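Local coordinates for protein haloacid dehalogenase (Pseudomonas aeruginosa, PDB 3UMC) that probably hydrolyses the carbon-halogen bond of L-2-haloacids, as a member of the haloacid dehalogenase-like hydrolase superfamily, at residues 28-33 with 114-119; 42-47 with 58-63; 63-68 with 220-225. All coordinates share one frame; numbering follows the deposited sequence.

Contact 1. Residues 28-33 with 114-119; sequences DVFGTL and GFWHRL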
loop_
_atom_site.group_PDB
_atom_site.type_symbol
_atom_site.label_atom_id
_atom_site.label_comp_id
_atom_site.label_asym_id
_atom_site.label_seq_id
_atom_site.Cartn_x
_atom_site.Cartn_y
_atom_site.Cartn_z
ATOM N N ASP A 28 -12.020 5.658 4.756
ATOM C CA ASP A 28 -11.999 5.303 6.166
ATOM C C ASP A 28 -12.369 3.817 6.339
ATOM O O ASP A 28 -13.088 3.297 5.511
ATOM C CB ASP A 28 -12.992 6.225 6.907
ATOM C CG ASP A 28 -13.095 5.885 8.380
ATOM O OD1 ASP A 28 -12.081 5.998 9.067
ATOM O OD2 ASP A 28 -14.187 5.438 8.824
ATOM N N VAL A 29 -11.886 3.105 7.378
ATOM C CA VAL A 29 -12.078 1.646 7.378
ATOM C C VAL A 29 -12.923 1.177 8.549
ATOM O O VAL A 29 -13.942 0.493 8.333
ATOM C CB VAL A 29 -10.784 0.845 7.349
ATOM C CG1 VAL A 29 -11.063 -0.586 7.153
ATOM C CG2 VAL A 29 -9.861 1.307 6.199
ATOM N N PHE A 30 -12.532 1.555 9.769
ATOM C CA PHE A 30 -13.369 1.275 10.932
ATOM C C PHE A 30 -14.716 1.937 10.868
ATOM O O PHE A 30 -14.810 3.140 10.729
ATOM C CB PHE A 30 -12.681 1.679 12.250
ATOM C CG PHE A 30 -11.483 0.828 12.577
ATOM C CD1 PHE A 30 -11.340 -0.417 12.068
ATOM C CD2 PHE A 30 -10.511 1.277 13.389
ATOM C CE1 PHE A 30 -10.233 -1.175 12.378
ATOM C CE2 PHE A 30 -9.409 0.470 13.720
ATOM C CZ PHE A 30 -9.294 -0.731 13.219
ATOM N N GLY A 31 -15.759 1.128 10.945
ATOM C CA GLY A 31 -17.115 1.618 10.878
ATOM C C GLY A 31 -17.564 1.826 9.451
ATOM O O GLY A 31 -18.605 1.348 9.042
ATOM N N THR A 32 -16.812 2.588 8.680
ATOM C CA THR A 32 -17.192 2.825 7.277
ATOM C C THR A 32 -17.310 1.532 6.439
ATOM O O THR A 32 -18.211 1.390 5.697
ATOM C CB THR A 32 -16.202 3.783 6.617
ATOM O OG1 THR A 32 -16.232 5.026 7.313
ATOM C CG2 THR A 32 -16.571 4.010 5.131
ATOM N N LEU A 33 -16.362 0.618 6.560
ATOM C CA LEU A 33 -16.290 -0.584 5.755
ATOM C C LEU A 33 -16.489 -1.843 6.598
ATOM O O LEU A 33 -16.965 -2.821 6.064
ATOM C CB LEU A 33 -14.913 -0.632 5.095
ATOM C CG LEU A 33 -14.543 0.482 4.053
ATOM C CD1 LEU A 33 -13.208 0.152 3.346
ATOM C CD2 LEU A 33 -15.554 0.627 2.966
ATOM N N GLY A 114 -5.356 -7.964 19.507
ATOM C CA GLY A 114 -5.366 -8.388 18.109
ATOM C C GLY A 114 -6.781 -8.697 17.608
ATOM O O GLY A 114 -6.995 -9.111 16.454
ATOM N N PHE A 115 -7.751 -8.534 18.498
ATOM C CA PHE A 115 -9.170 -8.609 18.149
ATOM C C PHE A 115 -9.533 -7.630 17.043
ATOM O O PHE A 115 -10.321 -7.930 16.176
ATOM C CB PHE A 115 -10.006 -8.247 19.377
ATOM C CG PHE A 115 -10.237 -9.391 20.328
ATOM C CD1 PHE A 115 -9.563 -10.608 20.199
ATOM C CD2 PHE A 115 -11.164 -9.252 21.376
ATOM C CE1 PHE A 115 -9.809 -11.658 21.086
ATOM C CE2 PHE A 115 -11.403 -10.329 22.282
ATOM C CZ PHE A 115 -10.730 -11.508 22.112
ATOM N N TRP A 116 -8.930 -6.461 17.124
ATOM C CA TRP A 116 -9.129 -5.420 16.147
ATOM C C TRP A 116 -8.537 -5.756 14.806
ATOM O O TRP A 116 -8.674 -4.961 13.940
ATOM C CB TRP A 116 -8.460 -4.183 16.611
ATOM C CG TRP A 116 -9.046 -3.620 17.774
ATOM C CD1 TRP A 116 -8.577 -3.717 19.044
ATOM C CD2 TRP A 116 -10.158 -2.739 17.813
ATOM N NE1 TRP A 116 -9.352 -2.966 19.885
ATOM C CE2 TRP A 116 -10.339 -2.359 19.154
ATOM C CE3 TRP A 116 -11.031 -2.236 16.843
ATOM C CZ2 TRP A 116 -11.382 -1.517 19.571
ATOM C CZ3 TRP A 116 -12.050 -1.373 17.247
ATOM C CH2 TRP A 116 -12.220 -1.034 18.608
ATOM N N HIS A 117 -7.926 -6.925 14.633
ATOM C CA HIS A 117 -7.233 -7.266 13.431
ATOM C C HIS A 117 -8.089 -8.156 12.569
ATOM O O HIS A 117 -7.769 -8.416 11.409
ATOM C CB HIS A 117 -5.903 -7.962 13.792
ATOM C CG HIS A 117 -4.856 -7.042 14.378
ATOM N ND1 HIS A 117 -3.564 -6.999 13.896
ATOM C CD2 HIS A 117 -4.901 -6.154 15.395
ATOM C CE1 HIS A 117 -2.860 -6.115 14.586
ATOM N NE2 HIS A 117 -3.647 -5.583 15.503
ATOM N N ARG A 118 -9.240 -8.580 13.108
ATOM C CA ARG A 118 -10.113 -9.504 12.396
ATOM C C ARG A 118 -11.498 -8.915 12.457
ATOM O O ARG A 118 -12.161 -9.031 13.491
ATOM C CB ARG A 118 -10.062 -10.862 13.083
ATOM C CG ARG A 118 -8.697 -11.576 12.880
ATOM C CD ARG A 118 -8.633 -13.019 13.468
ATOM N NE ARG A 118 -8.775 -12.932 14.912
ATOM C CZ ARG A 118 -7.828 -12.510 15.748
ATOM N NH1 ARG A 118 -6.616 -12.154 15.318
ATOM N NH2 ARG A 118 -8.092 -12.453 17.040
ATOM N N LEU A 119 -11.943 -8.224 11.393
ATOM C CA LEU A 119 -13.206 -7.507 11.495
ATOM C C LEU A 119 -14.092 -7.778 10.324
ATOM O O LEU A 119 -13.636 -7.695 9.199
ATOM C CB LEU A 119 -12.994 -5.992 11.640
ATOM C CG LEU A 119 -11.961 -5.587 12.633
ATOM C CD1 LEU A 119 -11.588 -4.198 12.386
ATOM C CD2 LEU A 119 -12.425 -5.805 14.147
#
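Phe30 reaches out of the 28-33 loop and puts the far end of its ring against two residues of segment 114-119, Leu119 and Trp116. The alpha carbons of Phe30 and Leu119 stand 8.8 Å apart, so the gap is bridged by side chains. The ring's CG lies beside the backbone N and anti to the carbonyl carbon (chi1 -68°), which carries CE1 and CZ across to the other segment. Leu119 answers with a single branch: its CD1 approaches Phe30 CE1 to 3.3 Å, tight for two carbons, and Phe30 CD1 to 3.8 Å. The two side chains cross at about a right angle, the methyl approaching the CD1-CE1 side of the ring obliquely. Trp116 is farther away and tilted. Its CE3 lies 4.3 Å from Phe30 CZ, and the planes of the phenyl ring and the indole six-membered ring make 46° with centroids 5.7 Å apart, an oblique pairing that is neither stacked nor T-shaped. Trp116 is itself stacked on His89 and edge-to-face with Trp64, while Leu148 and Met149 of helix 146-156 touch Phe30, so the ring is enclosed on several sides by buried apolar groups. Behind it the loop is held by polar bonds. Thr32 OG1 donates to the anti lone pair of Asp28 OD2 over 2.6 Å, Ala198 N is a further partner of that hydroxyl, and Lys173 forms a salt bridge with Asp28 OD1. Gly31 makes the bend with a positive phi. The sequence DVFGTL directly after strand 24-27 matches the first signature motif of the haloacid dehalogenase superfamily, whose leading aspartate is the nucleophile in relatives; the contact thus probably joins the active-site loop of a Rossmann-like core to the returning end of a helical cap.

Contact 2. Residues 42-47 with 58-63; sequences EQFQAL and VELTDR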
loop_
_atom_site.group_PDB
_atom_site.type_symbol
_atom_site.label_atom_id
_atom_site.label_comp_id
_atom_site.label_asym_id
_atom_site.label_seq_id
_atom_site.Cartn_x
_atom_site.Cartn_y
_atom_site.Cartn_z
ATOM N N GLU A 42 -18.198 -10.598 19.534
ATOM C CA GLU A 42 -18.098 -11.988 19.189
ATOM C C GLU A 42 -16.810 -12.647 19.701
ATOM O O GLU A 42 -16.832 -13.794 20.151
ATOM C CB GLU A 42 -18.167 -12.086 17.684
ATOM C CG GLU A 42 -18.385 -13.483 17.116
ATOM C CD GLU A 42 -19.182 -13.467 15.794
ATOM O OE1 GLU A 42 -19.848 -12.423 15.486
ATOM O OE2 GLU A 42 -19.155 -14.520 15.089
ATOM N N GLN A 43 -15.697 -11.920 19.660
ATOM C CA GLN A 43 -14.433 -12.506 19.979
ATOM C C GLN A 43 -14.315 -12.615 21.522
ATOM O O GLN A 43 -13.778 -13.581 22.047
ATOM C CB GLN A 43 -13.293 -11.686 19.352
ATOM C CG GLN A 43 -13.106 -11.976 17.854
ATOM C CD GLN A 43 -11.995 -11.131 17.226
ATOM O OE1 GLN A 43 -10.895 -11.619 16.942
ATOM N NE2 GLN A 43 -12.265 -9.879 17.051
ATOM N N PHE A 44 -14.792 -11.599 22.216
ATOM C CA PHE A 44 -14.931 -11.661 23.660
ATOM C C PHE A 44 -15.755 -12.855 24.186
ATOM O O PHE A 44 -15.390 -13.402 25.214
ATOM C CB PHE A 44 -15.519 -10.379 24.217
ATOM C CG PHE A 44 -14.521 -9.302 24.391
ATOM C CD1 PHE A 44 -13.498 -9.443 25.303
ATOM C CD2 PHE A 44 -14.580 -8.131 23.617
ATOM C CE1 PHE A 44 -12.541 -8.444 25.469
ATOM C CE2 PHE A 44 -13.643 -7.127 23.785
ATOM C CZ PHE A 44 -12.609 -7.294 24.711
ATOM N N GLN A 45 -16.832 -13.210 23.489
ATOM C CA GLN A 45 -17.721 -14.327 23.844
ATOM C C GLN A 45 -17.135 -15.700 23.550
ATOM O O GLN A 45 -17.537 -16.688 24.167
ATOM C CB GLN A 45 -19.011 -14.277 23.021
ATOM C CG GLN A 45 -19.965 -13.121 23.304
ATOM C CD GLN A 45 -21.214 -13.228 22.468
ATOM O OE1 GLN A 45 -21.162 -13.658 21.314
ATOM N NE2 GLN A 45 -22.340 -12.840 23.033
ATOM N N ALA A 46 -16.297 -15.791 22.514
ATOM C CA ALA A 46 -15.571 -17.023 22.228
ATOM C C ALA A 46 -14.552 -17.263 23.331
ATOM O O ALA A 46 -14.244 -18.397 23.673
ATOM C CB ALA A 46 -14.897 -16.935 20.904
ATOM N N LEU A 47 -14.050 -16.170 23.877
ATOM C CA LEU A 47 -13.113 -16.199 24.954
ATOM C C LEU A 47 -13.801 -16.586 26.267
ATOM O O LEU A 47 -13.279 -17.406 27.053
ATOM C CB LEU A 47 -12.516 -14.818 25.099
ATOM C CG LEU A 47 -11.289 -14.697 25.973
ATOM C CD1 LEU A 47 -10.136 -15.616 25.456
ATOM C CD2 LEU A 47 -10.891 -13.228 26.050
ATOM N N VAL A 58 -19.903 -6.381 26.004
ATOM C CA VAL A 58 -20.376 -5.150 25.438
ATOM C C VAL A 58 -19.675 -3.966 26.055
ATOM O O VAL A 58 -19.210 -3.071 25.348
ATOM C CB VAL A 58 -21.899 -5.019 25.517
ATOM C CG1 VAL A 58 -22.318 -3.615 25.194
ATOM C CG2 VAL A 58 -22.557 -6.021 24.562
ATOM N N GLU A 59 -19.573 -3.976 27.376
ATOM C CA GLU A 59 -19.072 -2.834 28.122
ATOM C C GLU A 59 -17.583 -2.601 27.825
ATOM O O GLU A 59 -17.166 -1.452 27.639
ATOM C CB GLU A 59 -19.355 -3.043 29.642
ATOM C CG GLU A 59 -19.519 -1.775 30.499
ATOM C CD GLU A 59 -19.771 -2.101 32.012
ATOM O OE1 GLU A 59 -20.384 -3.149 32.321
ATOM O OE2 GLU A 59 -19.331 -1.324 32.898
ATOM N N LEU A 60 -16.809 -3.686 27.772
ATOM C CA LEU A 60 -15.398 -3.656 27.359
ATOM C C LEU A 60 -15.215 -3.078 25.955
ATOM O O LEU A 60 -14.435 -2.141 25.754
ATOM C CB LEU A 60 -14.800 -5.060 27.375
ATOM C CG LEU A 60 -14.288 -5.528 28.723
ATOM C CD1 LEU A 60 -13.945 -7.033 28.685
ATOM C CD2 LEU A 60 -13.084 -4.664 29.136
ATOM N N THR A 61 -15.957 -3.640 25.010
ATOM C CA THR A 61 -15.907 -3.211 23.613
ATOM C C THR A 61 -16.209 -1.732 23.503
ATOM O O THR A 61 -15.437 -1.005 22.907
ATOM C CB THR A 61 -16.837 -3.997 22.757
ATOM O OG1 THR A 61 -16.420 -5.368 22.779
ATOM C CG2 THR A 61 -16.845 -3.437 21.338
ATOM N N ASP A 62 -17.303 -1.284 24.124
ATOM C CA ASP A 62 -17.742 0.093 23.999
ATOM C C ASP A 62 -16.848 1.086 24.699
ATOM O O ASP A 62 -16.589 2.174 24.187
ATOM C CB ASP A 62 -19.208 0.233 24.442
ATOM C CG ASP A 62 -20.172 -0.346 23.406
ATOM O OD1 ASP A 62 -19.665 -0.677 22.291
ATOM O OD2 ASP A 62 -21.402 -0.493 23.700
ATOM N N ARG A 63 -16.378 0.724 25.887
ATOM C CA ARG A 63 -15.456 1.577 26.604
ATOM C C ARG A 63 -14.086 1.660 25.896
ATOM O O ARG A 63 -13.448 2.707 25.906
ATOM C CB ARG A 63 -15.300 1.072 28.047
ATOM C CG ARG A 63 -16.565 1.302 28.992
ATOM C CD ARG A 63 -16.637 2.763 29.518
ATOM N NE ARG A 63 -15.363 3.235 30.073
ATOM C CZ ARG A 63 -14.890 2.920 31.280
ATOM N NH1 ARG A 63 -15.574 2.106 32.097
ATOM N NH2 ARG A 63 -13.709 3.417 31.672
#
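Phe44 leaves helix 36-50 with its CB directed at helix 57-67, where Leu60 and Thr61 receive it; the closest pair of alpha carbons is that of Phe44 and Thr61, at 8.5 Å. CG sits beside the backbone N (chi1 -82°), and from there the ring divides its contacts between the two neighbours. On one flank CD1 comes within 4.2 Å of Leu60 CD1, and the next atom out, Phe44 CE1, closes to 3.8 Å from that same methyl. On the other flank CD2 and CE2 each lie 3.4 Å from Thr61 OG1, which approaches the ring obliquely. This hydroxyl has its polar partner within its own helix, the carbonyl O of Cys57 one turn earlier, so it can lie against an aromatic ring without losing a hydrogen bond. The two helices follow each other in the chain through a short connection, and their meeting is a buried helix-helix contact of the mostly helical region between strands 24-27 and 137-140, consistent with the cap of this superfamily. At the tip, CZ meets Leu60 CB at 4.1 Å, with that methylene over one face of the ring. Leu60 as a whole crosses Phe44 at about a right angle and also touches Leu96 of helix 85-99. Phe115 packs edge-to-face with Phe44, and Ile112 of helix 106-113 adds another apolar neighbour.

Contact 3. Residues 63-68 with 220-225; sequences RWRQQY and LEYGPG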
loop_
_atom_site.group_PDB
_atom_site.type_symbol
_atom_site.label_atom_id
_atom_site.label_comp_id
_atom_site.label_asym_id
_atom_site.label_seq_id
_atom_site.Cartn_x
_atom_site.Cartn_y
_atom_site.Cartn_z
ATOM N N ARG A 63 -16.378 0.724 25.887
ATOM C CA ARG A 63 -15.456 1.577 26.604
ATOM C C ARG A 63 -14.086 1.660 25.896
ATOM O O ARG A 63 -13.448 2.707 25.906
ATOM C CB ARG A 63 -15.300 1.072 28.047
ATOM C CG ARG A 63 -16.565 1.302 28.992
ATOM C CD ARG A 63 -16.637 2.763 29.518
ATOM N NE ARG A 63 -15.363 3.235 30.073
ATOM C CZ ARG A 63 -14.890 2.920 31.280
ATOM N NH1 ARG A 63 -15.574 2.106 32.097
ATOM N NH2 ARG A 63 -13.709 3.417 31.672
ATOM N N TRP A 64 -13.623 0.551 25.326
ATOM C CA TRP A 64 -12.302 0.508 24.692
ATOM C C TRP A 64 -12.243 1.512 23.533
ATOM O O TRP A 64 -11.300 2.296 23.403
ATOM C CB TRP A 64 -12.032 -0.888 24.176
ATOM C CG TRP A 64 -10.610 -1.225 23.908
ATOM C CD1 TRP A 64 -9.513 -0.414 24.027
ATOM C CD2 TRP A 64 -10.142 -2.461 23.455
ATOM N NE1 TRP A 64 -8.372 -1.112 23.713
ATOM C CE2 TRP A 64 -8.739 -2.366 23.331
ATOM C CE3 TRP A 64 -10.762 -3.651 23.139
ATOM C CZ2 TRP A 64 -7.979 -3.410 22.902
ATOM C CZ3 TRP A 64 -10.015 -4.671 22.716
ATOM C CH2 TRP A 64 -8.642 -4.576 22.610
ATOM N N ARG A 65 -13.311 1.529 22.752
ATOM C CA ARG A 65 -13.410 2.396 21.600
ATOM C C ARG A 65 -13.313 3.859 21.986
ATOM O O ARG A 65 -12.914 4.684 21.167
ATOM C CB ARG A 65 -14.713 2.112 20.820
ATOM C CG ARG A 65 -14.934 2.979 19.563
ATOM C CD ARG A 65 -13.749 2.937 18.627
ATOM N NE ARG A 65 -14.018 3.538 17.324
ATOM C CZ ARG A 65 -13.157 3.541 16.316
ATOM N NH1 ARG A 65 -11.943 3.026 16.461
ATOM N NH2 ARG A 65 -13.486 4.102 15.162
ATOM N N GLN A 66 -13.669 4.194 23.217
ATOM C CA GLN A 66 -13.569 5.590 23.687
ATOM C C GLN A 66 -12.331 5.937 24.526
ATOM O O GLN A 66 -12.023 7.115 24.686
ATOM C CB GLN A 66 -14.816 5.933 24.501
ATOM C CG GLN A 66 -16.108 5.799 23.731
ATOM C CD GLN A 66 -16.113 6.635 22.471
ATOM O OE1 GLN A 66 -16.576 6.184 21.413
ATOM N NE2 GLN A 66 -15.580 7.868 22.570
ATOM N N GLN A 67 -11.653 4.931 25.065
ATOM C CA GLN A 67 -10.686 5.116 26.178
ATOM C C GLN A 67 -9.378 5.756 25.747
ATOM O O GLN A 67 -8.721 6.483 26.550
ATOM C CB GLN A 67 -10.375 3.767 26.842
ATOM C CG GLN A 67 -9.365 3.770 28.008
ATOM C CD GLN A 67 -9.971 4.002 29.412
ATOM O OE1 GLN A 67 -11.200 4.092 29.601
ATOM N NE2 GLN A 67 -9.083 4.080 30.409
ATOM N N TYR A 68 -9.003 5.505 24.488
ATOM C CA TYR A 68 -7.699 5.945 23.992
ATOM C C TYR A 68 -7.672 7.385 23.480
ATOM O O TYR A 68 -6.573 7.959 23.266
ATOM C CB TYR A 68 -7.141 4.934 22.964
ATOM C CG TYR A 68 -7.910 4.800 21.663
ATOM C CD1 TYR A 68 -8.517 3.587 21.298
ATOM C CD2 TYR A 68 -8.018 5.883 20.789
ATOM C CE1 TYR A 68 -9.204 3.468 20.075
ATOM C CE2 TYR A 68 -8.704 5.785 19.594
ATOM C CZ TYR A 68 -9.287 4.578 19.228
ATOM O OH TYR A 68 -9.932 4.553 18.034
ATOM N N LEU A 220 -25.597 1.418 12.569
ATOM C CA LEU A 220 -25.425 0.292 13.491
ATOM C C LEU A 220 -23.977 0.181 13.984
ATOM O O LEU A 220 -23.646 -0.697 14.768
ATOM C CB LEU A 220 -25.898 -1.026 12.778
ATOM C CG LEU A 220 -27.450 -1.017 12.508
ATOM C CD1 LEU A 220 -28.040 -2.285 11.974
ATOM C CD2 LEU A 220 -28.171 -0.660 13.797
ATOM N N GLU A 221 -23.093 1.068 13.540
ATOM C CA GLU A 221 -21.696 0.946 13.948
ATOM C C GLU A 221 -21.549 0.820 15.482
ATOM O O GLU A 221 -20.764 -0.015 15.981
ATOM C CB GLU A 221 -20.891 2.151 13.490
ATOM C CG GLU A 221 -19.445 2.060 13.806
ATOM C CD GLU A 221 -18.591 3.241 13.282
ATOM O OE1 GLU A 221 -19.075 4.183 12.574
ATOM O OE2 GLU A 221 -17.391 3.140 13.551
ATOM N N TYR A 222 -22.267 1.686 16.199
ATOM C CA TYR A 222 -22.114 1.823 17.623
ATOM C C TYR A 222 -23.233 1.087 18.377
ATOM O O TYR A 222 -23.383 1.257 19.594
ATOM C CB TYR A 222 -22.027 3.297 18.028
ATOM C CG TYR A 222 -20.667 3.909 17.766
ATOM C CD1 TYR A 222 -19.652 3.796 18.677
ATOM C CD2 TYR A 222 -20.389 4.585 16.578
ATOM C CE1 TYR A 222 -18.353 4.376 18.433
ATOM C CE2 TYR A 222 -19.128 5.142 16.336
ATOM C CZ TYR A 222 -18.112 5.042 17.270
ATOM O OH TYR A 222 -16.840 5.584 17.022
ATOM N N GLY A 223 -23.949 0.241 17.654
ATOM C CA GLY A 223 -25.067 -0.525 18.176
ATOM C C GLY A 223 -26.419 0.179 18.092
ATOM O O GLY A 223 -26.501 1.325 17.633
ATOM N N PRO A 224 -27.492 -0.492 18.574
ATOM C CA PRO A 224 -28.851 0.108 18.643
ATOM C C PRO A 224 -28.918 1.483 19.350
ATOM O O PRO A 224 -29.749 2.295 18.986
ATOM C CB PRO A 224 -29.667 -0.958 19.387
ATOM C CG PRO A 224 -28.890 -2.284 19.114
ATOM C CD PRO A 224 -27.449 -1.852 19.162
ATOM N N GLY A 225 -28.049 1.784 20.311
ATOM C CA GLY A 225 -28.013 3.182 20.871
ATOM C C GLY A 225 -27.621 4.393 19.966
ATOM O O GLY A 225 -27.881 5.554 20.312
#
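Arg65 and Tyr222 share the one hydrogen bond between segments 63-68 and 220-225, and it is weak: NE of Arg65 donates to OH of Tyr222 over 3.5 Å, long but nearly straight at 166°. The hydroxyl arrives at the edge of the guanidinium, near its plane, as expected for an NE donor. Arg65 reaches it with CG anti to the backbone N and a bend at chi2, which also brings its CG to 3.9 Å from Tyr222 CE1; the two side chains cross at about a right angle, guanidinium and ring planes 38° apart. The second possible partner behaves differently. Glu221 OE2 lies 4.3 Å from Arg65 NH2, well out of the guanidinium plane, so the opposite charges may favour each other's presence, but no N-H points at the oxygen and this is not a salt bridge. That carboxylate is satisfied elsewhere: OE1 pairs with His199 NE2, and OE2 with Trp36 NE1. Nor does the 3.0 Å approach of Arg65 NH1 to Tyr68 OH make a bond, because its angle is poor. At the exposed border, Gln66 OE1 touches Tyr222 CE1 at 3.9 Å, the amide turned 47° from the ring. The loop's backbone is tied by Gly223 N to Leu220 O at 3.0 Å, closing a type I turn, and Tyr222 N is bonded to the side chain of Gln226. The site lies where segment 63-68 of helix 57-67 faces the connection from strand 212-216 to strand 238-240 of the parallel sheet. Trp36, at the start of helix 36-50, links the two sides as a cation-pi partner of Arg65 and an edge-to-face partner of Tyr222, and Phe30, in the loop after strand 24-27, also touches Arg65.

Contacts 1 and 2 are buried and apolar, whereas contact 3 is partly exposed and mixes a weak polar bond with two opposite charges beyond salt-bridge distance. Contact 2 lies wholly among helices, nested in the chain loop closed by contact 1; its centre is about 18 Å from the chain centre, against about 6 Å for contact 1. Contacts 2 and 3 share helix 57-67 and Arg63. Contacts 1 and 3 both join the helical region to loops following strands of the parallel sheet, and they alternate along the chain, while contact 2 is a helix-helix interface that involves no such loop. All three touch one another through aromatic side chains.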